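PDB 7D78: DltD domain-containing protein, which probably acts as a thioesterase of the alpha/beta hydrolase fold that cyclises polyketide chains into medium-ring lactones. Local coordinates for residues A[155-159]-A[296-300]; A[174-179]-A[236-240]. All blocks are in the same frame, centred on the assembly; numbering follows the deposited sequence.

Both contacts are largely buried, but they lie in different parts of the molecule, with centres about 27 Å apart and nearest atoms about 11 Å apart. Interaction 1 lies nearer the centre of the chain's fold (about 10 Å from it, against about 22 Å for interaction 2, measured from the contact centres), where the end of strand 150-156 meets the loop that carries His296. Interaction 2 lies between helix 168-183 and the segment leading into helix 238-244, beside the second subunit. Their chemistry follows their places: 155-159 and 296-300 meet through methyl groups, a thiol and one imidazole, with no clear hydrogen bond between them, whereas 174-179 and 236-240 add amide, carboxylate and water bonds to a leucine core.

Interaction 1 of 2, residues A[155-159]-A[296-300]; sequences MVCPI and HLTVL
His296 meets the other segment with its imidazole, which lies between the side chains of Cys157 and Ile159. The Cys157 sulfur rests over one face of the ring, with SG 3.7 Å from the centroid of the His296 ring and 21° off its normal, a sulfur-aromatic contact. Cys157 SG stands between its own backbone N and carbonyl carbon (chi1 60°), a torsion that turns the sulfur toward the histidine loop; a thiol suits the spot because it is small and polarisable. The ring carbon CE1 of His296 also comes to 3.0 Å from Cys157 O, and Ile159 approaches the imidazole obliquely, its CG1 3.6 Å from His296 CE1. Both ring nitrogens find their partners beyond the two segments: ND1 bonds Asp267 OD2 and NE2 bonds Ser134 OG. This is consistent with the Ser-His-Asp triad of an alpha/beta hydrolase, with Ser134 on the nucleophile elbow.

Past the turn of the loop, Val299 comes back toward the strand. Its CG1 packs 3.6 Å from Val156 CG1, the two short branched side chains crossing obliquely, and the same methyl lies 4.2 Å from Cys157 SG. Leu300 follows, reaching tip to tip toward Val156, with CG 4.1 Å from Val156 CG1. The CG1 methyl of Val156, anti to its backbone N (chi1 179°), thus meets both Val299 and Leu300. Branched Val156 and Val299 suit the place because they bring methyls together at short range with no polar group to satisfy; Trp131 and Met312 lie around them.

Cys157 and Ile159 thus meet the imidazole through a sulfur, aliphatic carbons and a carbonyl oxygen near CE1; with ND1 and NE2 bonded elsewhere, the contact probably helps to hold the ring in place.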
loop_
_atom_site.group_PDB
_atom_site.type_symbol
_atom_site.label_atom_id
_atom_site.label_comp_id
_atom_site.label_asym_id
_atom_site.label_seq_id
_atom_site.Cartn_x
_atom_site.Cartn_y
_atom_site.Cartn_z
ATOM N N MET A 155 11.553 17.432 4.465
ATOM C CA MET A 155 10.671 16.779 5.422
ATOM C C MET A 155 10.759 17.515 6.748
ATOM O O MET A 155 11.842 17.623 7.339
ATOM C CB MET A 155 11.045 15.312 5.613
ATOM C CG MET A 155 10.788 14.434 4.399
ATOM S SD MET A 155 11.111 12.709 4.793
ATOM C CE MET A 155 12.895 12.697 4.877
ATOM N N VAL A 156 9.625 18.007 7.219
ATOM C CA VAL A 156 9.530 18.634 8.529
ATOM C C VAL A 156 8.819 17.662 9.458
ATOM O O VAL A 156 7.704 17.217 9.161
ATOM C CB VAL A 156 8.798 19.980 8.451
ATOM C CG1 VAL A 156 8.674 20.609 9.840
ATOM C CG2 VAL A 156 9.522 20.894 7.485
ATOM N N CYS A 157 9.476 17.328 10.570
ATOM C CA CYS A 157 8.996 16.405 11.598
ATOM C C CYS A 157 8.260 15.190 11.008
ATOM O O CYS A 157 7.115 14.918 11.380
ATOM C CB CYS A 157 8.122 17.128 12.619
ATOM S SG CYS A 157 6.613 17.932 11.965
ATOM N N PRO A 158 8.894 14.448 10.100
ATOM C CA PRO A 158 8.208 13.288 9.512
ATOM C C PRO A 158 7.822 12.266 10.576
ATOM O O PRO A 158 8.563 12.026 11.529
ATOM C CB PRO A 158 9.247 12.714 8.542
ATOM C CG PRO A 158 10.563 13.182 9.073
ATOM C CD PRO A 158 10.290 14.551 9.637
ATOM N N ILE A 159 6.637 11.668 10.404
ATOM C CA ILE A 159 6.158 10.583 11.252
ATOM C C ILE A 159 6.394 9.266 10.519
ATOM O O ILE A 159 5.954 9.095 9.375
ATOM C CB ILE A 159 4.669 10.736 11.601
ATOM C CG1 ILE A 159 4.420 11.941 12.508
ATOM C CG2 ILE A 159 4.229 9.525 12.395
ATOM C CD1 ILE A 159 2.918 12.163 12.801
ATOM N N HIS A 296 6.284 18.977 17.815
ATOM C CA HIS A 296 5.809 18.552 16.497
ATOM C C HIS A 296 5.030 19.658 15.788
ATOM O O HIS A 296 5.138 19.812 14.565
ATOM C CB HIS A 296 4.951 17.292 16.647
ATOM C CG HIS A 296 4.724 16.545 15.368
ATOM N ND1 HIS A 296 5.699 15.773 14.775
ATOM C CD2 HIS A 296 3.622 16.421 14.591
ATOM C CE1 HIS A 296 5.214 15.221 13.677
ATOM N NE2 HIS A 296 3.957 15.601 13.538
ATOM N N LEU A 297 4.232 20.437 16.533
ATOM C CA LEU A 297 3.399 21.473 15.920
ATOM C C LEU A 297 4.020 22.860 15.948
ATOM O O LEU A 297 3.564 23.733 15.204
ATOM C CB LEU A 297 2.028 21.577 16.605
ATOM C CG LEU A 297 1.057 20.395 16.591
ATOM C CD1 LEU A 297 1.036 19.691 15.252
ATOM C CD2 LEU A 297 1.393 19.436 17.710
ATOM N N THR A 298 5.018 23.097 16.797
ATOM C CA THR A 298 5.642 24.406 16.929
ATOM C C THR A 298 6.984 24.482 16.224
ATOM O O THR A 298 7.687 25.492 16.347
ATOM C CB THR A 298 5.815 24.764 18.411
ATOM O OG1 THR A 298 6.639 23.779 19.052
ATOM C CG2 THR A 298 4.457 24.823 19.114
ATOM N N VAL A 299 7.364 23.431 15.496
ATOM C CA VAL A 299 8.686 23.392 14.881
ATOM C C VAL A 299 8.876 24.547 13.904
ATOM O O VAL A 299 10.001 25.019 13.705
ATOM C CB VAL A 299 8.896 22.021 14.210
ATOM C CG1 VAL A 299 7.802 21.765 13.170
ATOM C CG2 VAL A 299 10.289 21.914 13.611
ATOM N N LEU A 300 7.792 25.044 13.300
ATOM C CA LEU A 300 7.877 26.145 12.346
ATOM C C LEU A 300 7.253 27.436 12.880
ATOM O O LEU A 300 6.898 28.322 12.095
ATOM C CB LEU A 300 7.233 25.740 11.014
ATOM C CG LEU A 300 7.923 24.574 10.287
ATOM C CD1 LEU A 300 7.351 24.333 8.903
ATOM C CD2 LEU A 300 9.429 24.800 10.192
#

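Interaction 2 of 2, residues A[174-179]-A[236-240]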
loop_
_atom_site.group_PDB
_atom_site.type_symbol
_atom_site.label_atom_id
_atom_site.label_comp_id
_atom_site.label_asym_id
_atom_site.label_seq_id
_atom_site.Cartn_x
_atom_site.Cartn_y
_atom_site.Cartn_z
ATOM N N GLN A 174 -11.335 -4.218 15.215
ATOM C CA GLN A 174 -12.267 -3.120 14.970
ATOM C C GLN A 174 -12.381 -2.823 13.482
ATOM O O GLN A 174 -13.475 -2.551 12.972
ATOM C CB GLN A 174 -11.790 -1.880 15.738
ATOM C CG GLN A 174 -12.791 -0.731 15.920
ATOM C CD GLN A 174 -12.141 0.474 16.614
ATOM O OE1 GLN A 174 -10.953 0.445 16.919
ATOM N NE2 GLN A 174 -12.922 1.524 16.873
ATOM N N LEU A 175 -11.252 -2.853 12.779
ATOM C CA LEU A 175 -11.251 -2.674 11.331
ATOM C C LEU A 175 -12.113 -3.727 10.644
ATOM O O LEU A 175 -12.941 -3.401 9.787
ATOM C CB LEU A 175 -9.806 -2.722 10.807
ATOM C CG LEU A 175 -8.978 -1.459 11.068
ATOM C CD1 LEU A 175 -7.493 -1.706 10.766
ATOM C CD2 LEU A 175 -9.525 -0.307 10.223
ATOM N N ILE A 176 -11.919 -5.005 10.988
ATOM C CA ILE A 176 -12.710 -6.058 10.338
ATOM C C ILE A 176 -14.199 -5.851 10.621
ATOM O O ILE A 176 -15.053 -6.013 9.733
ATOM C CB ILE A 176 -12.243 -7.453 10.798
ATOM C CG1 ILE A 176 -10.806 -7.723 10.333
ATOM C CG2 ILE A 176 -13.227 -8.537 10.290
ATOM C CD1 ILE A 176 -10.663 -7.793 8.804
ATOM N N ARG A 177 -14.533 -5.478 11.858
ATOM C CA ARG A 177 -15.935 -5.247 12.200
ATOM C C ARG A 177 -16.520 -4.065 11.426
ATOM O O ARG A 177 -17.683 -4.110 11.001
ATOM C CB ARG A 177 -16.065 -5.072 13.712
ATOM C CG ARG A 177 -15.821 -6.401 14.395
ATOM C CD ARG A 177 -15.644 -6.308 15.886
ATOM N NE ARG A 177 -15.685 -7.645 16.475
ATOM C CZ ARG A 177 -15.424 -7.902 17.748
ATOM N NH1 ARG A 177 -15.078 -6.913 18.566
ATOM N NH2 ARG A 177 -15.501 -9.152 18.199
ATOM N N ASP A 178 -15.723 -3.018 11.190
ATOM C CA ASP A 178 -16.205 -1.925 10.350
ATOM C C ASP A 178 -16.464 -2.388 8.917
ATOM O O ASP A 178 -17.438 -1.952 8.285
ATOM C CB ASP A 178 -15.215 -0.758 10.356
ATOM C CG ASP A 178 -15.624 0.344 9.387
ATOM O OD1 ASP A 178 -16.731 0.905 9.550
ATOM O OD2 ASP A 178 -14.850 0.654 8.457
ATOM N N ARG A 179 -15.613 -3.273 8.378
ATOM C CA ARG A 179 -15.903 -3.831 7.053
ATOM C C ARG A 179 -17.232 -4.578 7.055
ATOM O O ARG A 179 -18.051 -4.423 6.140
ATOM C CB ARG A 179 -14.788 -4.774 6.587
ATOM C CG ARG A 179 -13.392 -4.185 6.510
ATOM C CD ARG A 179 -12.468 -5.160 5.778
ATOM N NE ARG A 179 -12.707 -5.100 4.339
ATOM C CZ ARG A 179 -11.992 -4.350 3.502
ATOM N NH1 ARG A 179 -10.981 -3.621 3.968
ATOM N NH2 ARG A 179 -12.283 -4.337 2.208
ATOM N N LEU A 236 -12.171 5.264 10.081
ATOM C CA LEU A 236 -11.400 4.225 10.761
ATOM C C LEU A 236 -10.531 3.424 9.790
ATOM O O LEU A 236 -9.421 3.001 10.148
ATOM C CB LEU A 236 -12.343 3.283 11.525
ATOM C CG LEU A 236 -11.677 2.246 12.441
ATOM C CD1 LEU A 236 -11.323 2.855 13.830
ATOM C CD2 LEU A 236 -12.581 1.032 12.601
ATOM N N GLN A 237 -11.002 3.220 8.552
ATOM C CA GLN A 237 -10.235 2.419 7.597
ATOM C C GLN A 237 -8.876 3.026 7.280
ATOM O O GLN A 237 -8.023 2.331 6.712
ATOM C CB GLN A 237 -11.028 2.222 6.304
ATOM C CG GLN A 237 -12.199 1.243 6.449
ATOM C CD GLN A 237 -11.767 -0.130 6.978
ATOM O OE1 GLN A 237 -10.707 -0.641 6.614
ATOM N NE2 GLN A 237 -12.599 -0.728 7.836
ATOM N N THR A 238 -8.665 4.306 7.610
ATOM C CA THR A 238 -7.337 4.917 7.599
ATOM C C THR A 238 -6.338 3.986 8.261
ATOM O O THR A 238 -5.233 3.779 7.751
ATOM C CB THR A 238 -7.348 6.261 8.338
ATOM O OG1 THR A 238 -8.234 7.169 7.677
ATOM C CG2 THR A 238 -5.927 6.867 8.424
ATOM N N TYR A 239 -6.739 3.395 9.393
ATOM C CA TYR A 239 -5.819 2.556 10.146
ATOM C C TYR A 239 -5.449 1.291 9.380
ATOM O O TYR A 239 -4.373 0.728 9.604
ATOM C CB TYR A 239 -6.436 2.218 11.498
ATOM C CG TYR A 239 -6.696 3.440 12.356
ATOM C CD1 TYR A 239 -5.859 4.558 12.291
ATOM C CD2 TYR A 239 -7.774 3.476 13.233
ATOM C CE1 TYR A 239 -6.103 5.688 13.092
ATOM C CE2 TYR A 239 -8.023 4.582 14.028
ATOM C CZ TYR A 239 -7.189 5.677 13.965
ATOM O OH TYR A 239 -7.463 6.763 14.774
ATOM N N GLN A 240 -6.332 0.814 8.496
ATOM C CA GLN A 240 -5.965 -0.296 7.621
ATOM C C GLN A 240 -4.858 0.118 6.653
ATOM O O GLN A 240 -3.889 -0.624 6.443
ATOM C CB GLN A 240 -7.196 -0.789 6.860
ATOM C CG GLN A 240 -6.908 -1.903 5.850
ATOM C CD GLN A 240 -6.427 -3.178 6.517
ATOM O OE1 GLN A 240 -5.216 -3.441 6.614
ATOM N NE2 GLN A 240 -7.366 -3.969 6.997
HETATM O O HOH W 1 -14.086 3.383 8.347
HETATM O O HOH W 2 -9.987 -3.327 6.903
#
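The side-chain amide of Gln237 and the carboxylate of Asp178 are nearly coplanar, their planes 17° apart, and meet at their edges. Gln237 NE2 donates to the anti lone pair of Asp178 OD2 at 2.7 Å, with the acceptor in the amide plane and an almost straight N-H...O angle of 173°. The Arg179 guanidinium stands steeply to that amide, at 81°; water 2 lies in its plane at the edge, accepting from NH1. The same water donates to Gln237 OE1 and accepts from Gln240 NE2, so one molecule joins three side chains.

A bend at chi2 folds the Gln237 amide back against helix 168-183, where NE2 also makes a weak bond of 3.3 Å to Leu175 O. Glutamine suits this place because its amide offers a donor to the helix and an acceptor to water 2. Water 1 donates to Asp178 OD2 and accepts from Gln237 N. Beside this polar group, Leu175 packs on the 236-240 segment, its branched end giving one methyl to each neighbour: CD2 lies 4.0 Å from Leu236 CG, and CD1 is 4.1 Å from Tyr239 CB. Leu236 in turn places CD1 3.7 Å from Gln174 NE2, the long glutamine lying across its methyls.

An alanine in place of Gln237 would remove the amide and would probably leave Asp178 OD2 without its straight in-plane donor and water 2 without its acceptor.

Asp178 also receives bonds from Phe189 N and Gln182 NE2, while Arg179 forms salt bridges with Asp112 and Glu108 of the second subunit. The contact therefore joins leucine packing to a polar network that runs, through water 2 and Arg179, up to the subunit interface.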